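Local coordinates for ESX-1 secretion system protein EccA1 (Mycobacterium tuberculosis, PDB 4F3V) that probably hydrolyses ATP to help power export of virulence factors by the ESX-1 type VII secretion system, at residues A207-R219 / L230-V243. Sequence-based numbering, arbitrary orientation.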
# COMPACT_ATOMS: atom_id res chain seq x y z
N ALA A 207 -11.59 5.86 3.75
CA ALA A 207 -12.70 6.15 4.66
C ALA A 207 -12.49 5.59 6.05
O ALA A 207 -12.81 6.23 7.04
CB ALA A 207 -14.03 5.64 4.08
N ARG A 208 -11.93 4.39 6.14
CA ARG A 208 -11.78 3.73 7.42
C ARG A 208 -10.77 4.42 8.36
O ARG A 208 -11.10 4.67 9.54
CB ARG A 208 -11.42 2.27 7.21
CG ARG A 208 -12.56 1.52 6.56
CD ARG A 208 -12.14 0.12 6.17
NE ARG A 208 -11.82 -0.64 7.37
CZ ARG A 208 -10.97 -1.66 7.44
NH1 ARG A 208 -10.28 -2.06 6.38
NH2 ARG A 208 -10.80 -2.26 8.61
N ALA A 209 -9.58 4.72 7.84
CA ALA A 209 -8.57 5.44 8.62
C ALA A 209 -9.03 6.86 8.93
O ALA A 209 -8.81 7.36 10.02
CB ALA A 209 -7.22 5.48 7.88
N ILE A 210 -9.69 7.51 7.98
CA ILE A 210 -10.18 8.87 8.20
C ILE A 210 -11.13 8.88 9.41
O ILE A 210 -10.94 9.65 10.36
CB ILE A 210 -10.87 9.45 6.95
CG1 ILE A 210 -9.85 9.75 5.85
CG2 ILE A 210 -11.62 10.73 7.32
CD1 ILE A 210 -10.46 10.11 4.50
N ALA A 211 -12.15 8.02 9.40
CA ALA A 211 -13.16 8.02 10.49
C ALA A 211 -12.56 7.55 11.82
O ALA A 211 -12.81 8.14 12.85
CB ALA A 211 -14.36 7.16 10.11
N TRP A 212 -11.74 6.51 11.77
CA TRP A 212 -11.10 5.99 12.97
C TRP A 212 -10.25 7.00 13.67
O TRP A 212 -10.37 7.20 14.87
CB TRP A 212 -10.23 4.77 12.64
CG TRP A 212 -9.48 4.24 13.82
CD1 TRP A 212 -8.12 4.37 14.10
CD2 TRP A 212 -10.02 3.42 14.90
NE1 TRP A 212 -7.80 3.74 15.27
CE2 TRP A 212 -8.91 3.14 15.80
CE3 TRP A 212 -11.29 2.92 15.21
CZ2 TRP A 212 -9.07 2.39 16.96
CZ3 TRP A 212 -11.45 2.16 16.38
CH2 TRP A 212 -10.36 1.91 17.24
N TYR A 213 -9.39 7.67 12.93
CA TYR A 213 -8.48 8.64 13.53
C TYR A 213 -9.19 9.93 13.93
O TYR A 213 -8.82 10.55 14.93
CB TYR A 213 -7.24 8.86 12.66
CG TYR A 213 -6.24 7.72 12.81
CD1 TYR A 213 -5.45 7.60 13.95
CD2 TYR A 213 -6.11 6.74 11.84
CE1 TYR A 213 -4.55 6.55 14.12
CE2 TYR A 213 -5.21 5.69 12.00
CZ TYR A 213 -4.43 5.60 13.13
OH TYR A 213 -3.54 4.56 13.28
N LEU A 214 -10.22 10.33 13.18
CA LEU A 214 -11.08 11.44 13.64
C LEU A 214 -11.71 11.06 14.97
O LEU A 214 -11.73 11.89 15.88
CB LEU A 214 -12.18 11.81 12.63
CG LEU A 214 -11.81 12.67 11.41
CD1 LEU A 214 -12.94 12.67 10.36
CD2 LEU A 214 -11.49 14.11 11.87
N ALA A 215 -12.25 9.84 15.07
CA ALA A 215 -12.92 9.41 16.32
C ALA A 215 -11.94 9.41 17.46
O ALA A 215 -12.25 9.91 18.57
CB ALA A 215 -13.56 8.03 16.17
N MET A 216 -10.75 8.87 17.23
CA MET A 216 -9.72 8.84 18.27
C MET A 216 -9.28 10.25 18.68
O MET A 216 -9.12 10.52 19.87
CB MET A 216 -8.51 8.01 17.82
CG MET A 216 -8.76 6.51 17.76
SD MET A 216 -9.29 5.76 19.32
CE MET A 216 -10.98 5.30 18.99
N ALA A 217 -9.11 11.15 17.71
CA ALA A 217 -8.77 12.53 18.04
C ALA A 217 -9.86 13.19 18.90
O ALA A 217 -9.55 13.88 19.88
CB ALA A 217 -8.52 13.37 16.81
N ARG A 218 -11.13 13.00 18.51
CA ARG A 218 -12.22 13.59 19.27
C ARG A 218 -12.28 13.05 20.68
O ARG A 218 -12.48 13.81 21.64
CB ARG A 218 -13.56 13.34 18.58
CG ARG A 218 -13.69 14.03 17.25
CD ARG A 218 -13.84 15.52 17.41
NE ARG A 218 -13.86 16.13 16.09
CZ ARG A 218 -13.76 17.43 15.84
NH1 ARG A 218 -13.60 18.30 16.82
NH2 ARG A 218 -13.81 17.84 14.59
N ARG A 219 -12.14 11.74 20.82
CA ARG A 219 -12.20 11.13 22.14
C ARG A 219 -11.08 11.66 23.05
O ARG A 219 -11.32 12.01 24.19
CB ARG A 219 -12.11 9.61 22.04
CG ARG A 219 -12.04 8.93 23.41
CD ARG A 219 -12.27 7.44 23.28
NE ARG A 219 -13.68 7.13 23.17
CZ ARG A 219 -14.15 5.93 22.84
NH1 ARG A 219 -13.32 4.92 22.57
NH2 ARG A 219 -15.45 5.72 22.79
N LEU A 230 -18.84 9.10 15.15
CA LEU A 230 -17.93 8.59 14.12
C LEU A 230 -17.79 7.05 14.18
O LEU A 230 -17.74 6.39 13.14
CB LEU A 230 -16.57 9.30 14.22
CG LEU A 230 -16.54 10.77 13.75
CD1 LEU A 230 -15.44 11.58 14.45
CD2 LEU A 230 -16.42 10.93 12.23
N LEU A 231 -17.72 6.50 15.39
CA LEU A 231 -17.61 5.05 15.57
C LEU A 231 -18.91 4.33 15.20
O LEU A 231 -18.87 3.25 14.59
CB LEU A 231 -17.16 4.71 17.00
CG LEU A 231 -15.73 5.16 17.35
CD1 LEU A 231 -15.42 5.09 18.84
CD2 LEU A 231 -14.71 4.34 16.59
N GLU A 232 -20.06 4.94 15.49
CA GLU A 232 -21.34 4.38 15.02
C GLU A 232 -21.41 4.36 13.50
O GLU A 232 -21.89 3.39 12.89
CB GLU A 232 -22.55 5.16 15.60
CG GLU A 232 -22.70 5.00 17.10
CD GLU A 232 -23.81 5.83 17.75
OE1 GLU A 232 -24.32 6.80 17.14
OE2 GLU A 232 -24.17 5.50 18.90
N TRP A 233 -20.93 5.43 12.87
CA TRP A 233 -20.87 5.47 11.41
C TRP A 233 -19.98 4.34 10.89
O TRP A 233 -20.35 3.63 9.94
CB TRP A 233 -20.38 6.82 10.94
CG TRP A 233 -20.24 6.87 9.47
CD1 TRP A 233 -21.23 7.17 8.55
CD2 TRP A 233 -19.06 6.56 8.67
NE1 TRP A 233 -20.75 7.10 7.28
CE2 TRP A 233 -19.45 6.73 7.29
CE3 TRP A 233 -17.74 6.22 8.96
CZ2 TRP A 233 -18.57 6.52 6.25
CZ3 TRP A 233 -16.86 6.01 7.90
CH2 TRP A 233 -17.27 6.15 6.59
N LEU A 234 -18.83 4.16 11.53
CA LEU A 234 -17.89 3.09 11.13
C LEU A 234 -18.48 1.70 11.31
O LEU A 234 -18.35 0.87 10.42
CB LEU A 234 -16.58 3.14 11.91
CG LEU A 234 -15.40 3.87 11.31
CD1 LEU A 234 -14.24 3.79 12.32
CD2 LEU A 234 -14.96 3.30 9.93
N GLN A 235 -19.14 1.45 12.44
CA GLN A 235 -19.71 0.12 12.68
C GLN A 235 -20.83 -0.16 11.67
O GLN A 235 -21.03 -1.31 11.28
CB GLN A 235 -20.21 -0.04 14.14
CG GLN A 235 -20.51 -1.48 14.61
CD GLN A 235 -19.38 -2.52 14.40
OE1 GLN A 235 -18.19 -2.20 14.18
NE2 GLN A 235 -19.78 -3.80 14.46
N THR A 236 -21.52 0.89 11.21
CA THR A 236 -22.54 0.70 10.18
C THR A 236 -21.96 0.44 8.81
O THR A 236 -22.44 -0.42 8.10
CB THR A 236 -23.48 1.91 10.08
OG1 THR A 236 -24.13 2.08 11.33
CG2 THR A 236 -24.50 1.69 9.00
N THR A 237 -20.90 1.16 8.45
CA THR A 237 -20.38 1.16 7.10
C THR A 237 -19.16 0.25 6.90
O THR A 237 -18.95 -0.24 5.81
CB THR A 237 -19.99 2.60 6.66
OG1 THR A 237 -18.98 3.13 7.52
CG2 THR A 237 -21.23 3.53 6.65
N HIS A 238 -18.34 0.07 7.94
CA HIS A 238 -17.11 -0.71 7.85
C HIS A 238 -16.89 -1.42 9.16
O HIS A 238 -15.93 -1.14 9.87
CB HIS A 238 -15.93 0.20 7.52
CG HIS A 238 -16.08 0.97 6.20
ND1 HIS A 238 -15.88 0.39 5.00
CD2 HIS A 238 -16.43 2.30 5.95
CE1 HIS A 238 -16.08 1.31 4.03
NE2 HIS A 238 -16.42 2.47 4.61
N PRO A 239 -17.79 -2.36 9.50
CA PRO A 239 -17.75 -2.99 10.81
C PRO A 239 -16.47 -3.78 11.07
O PRO A 239 -15.94 -4.43 10.16
CB PRO A 239 -18.97 -3.91 10.82
CG PRO A 239 -19.28 -4.15 9.39
CD PRO A 239 -18.88 -2.89 8.67
N GLU A 240 -16.02 -3.74 12.31
CA GLU A 240 -14.75 -4.31 12.69
C GLU A 240 -14.75 -4.55 14.18
O GLU A 240 -15.25 -3.72 14.92
CB GLU A 240 -13.67 -3.28 12.41
CG GLU A 240 -12.52 -3.79 11.64
CD GLU A 240 -11.39 -2.82 11.73
OE1 GLU A 240 -11.48 -1.70 11.18
OE2 GLU A 240 -10.41 -3.20 12.37
N PRO A 241 -14.14 -5.67 14.64
CA PRO A 241 -14.00 -5.89 16.08
C PRO A 241 -13.48 -4.70 16.90
O PRO A 241 -14.04 -4.39 17.92
CB PRO A 241 -13.03 -7.07 16.16
CG PRO A 241 -13.34 -7.86 14.93
CD PRO A 241 -13.68 -6.84 13.86
N LYS A 242 -12.43 -4.03 16.46
CA LYS A 242 -11.88 -2.94 17.26
C LYS A 242 -12.81 -1.69 17.30
O LYS A 242 -12.70 -0.86 18.22
CB LYS A 242 -10.45 -2.58 16.82
CG LYS A 242 -10.34 -1.35 15.94
CD LYS A 242 -9.01 -1.23 15.20
CE LYS A 242 -9.18 -0.27 14.03
NZ LYS A 242 -7.93 0.21 13.41
N VAL A 243 -13.69 -1.55 16.30
CA VAL A 243 -14.65 -0.45 16.29
C VAL A 243 -15.77 -0.74 17.30
O VAL A 243 -16.12 0.13 18.11
CB VAL A 243 -15.22 -0.20 14.88
CG1 VAL A 243 -16.28 0.90 14.92
CG2 VAL A 243 -14.11 0.19 13.93
O HOH W 1 -13.34 -0.08 9.83
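The indole of Trp212 lies under the side chain of Lys242, which runs extended across one of its faces. Lys242 CE stands 3.7 Å from the centroid of the six-membered ring and nearly on its normal, a CH-pi contact. Lys242 NZ makes a cation-pi interaction 3.9 Å from the centroid of the five-membered ring. With CG anti to the backbone N (chi1 177°), the indole swings across to helix 241-248, and Met216 CG backs its opposite face. Trp212 is a knob in the hole formed by Leu231, Leu234, Lys242 and Val243, Leu234 CD1 meeting the ring edge.

A polar cluster forms at the start of helix 207-221. Arg208 NH2 donates to Glu240 OE1 at 2.7 Å in a salt bridge; the oxygen lies near the guanidinium plane, yet the nitrogen approaches from above the carboxylate, the two planes being 82° apart. One water accepts from Arg208 NE and donates to both Glu240 OE1 and His238 O, tying the arginine to the turn after helix 224-237, where His238 leaves helical geometry. The aliphatic part of Arg208 packs over the imidazole, CG lying 3.9 Å from the His238 ring centroid.

Along the rest of the interface, Ala211 and Ala215 face helix 224-237, consistent with segment axes that approach to 9.2 Å. Ala211 CB touches Trp233 CZ3 at 3.5 Å, and Leu230 is a knob among Ala211, Leu214, Ala215 and Arg218. Further along, Leu231 CD1 lies over one face of the Arg219 guanidinium, which is held by a salt bridge to Glu224 and by the carbonyls of Ala246 and Tyr252.

In this N-terminal TPR domain of the ATPase, helices 207-221 and 224-237 thus form an antiparallel hairpin (153° between segment directions). Helix 241-248 adjoins it through Trp212 and Leu231, while Ile210 and Tyr213 connect helix 207-221 to helices 167-183 and 187-198.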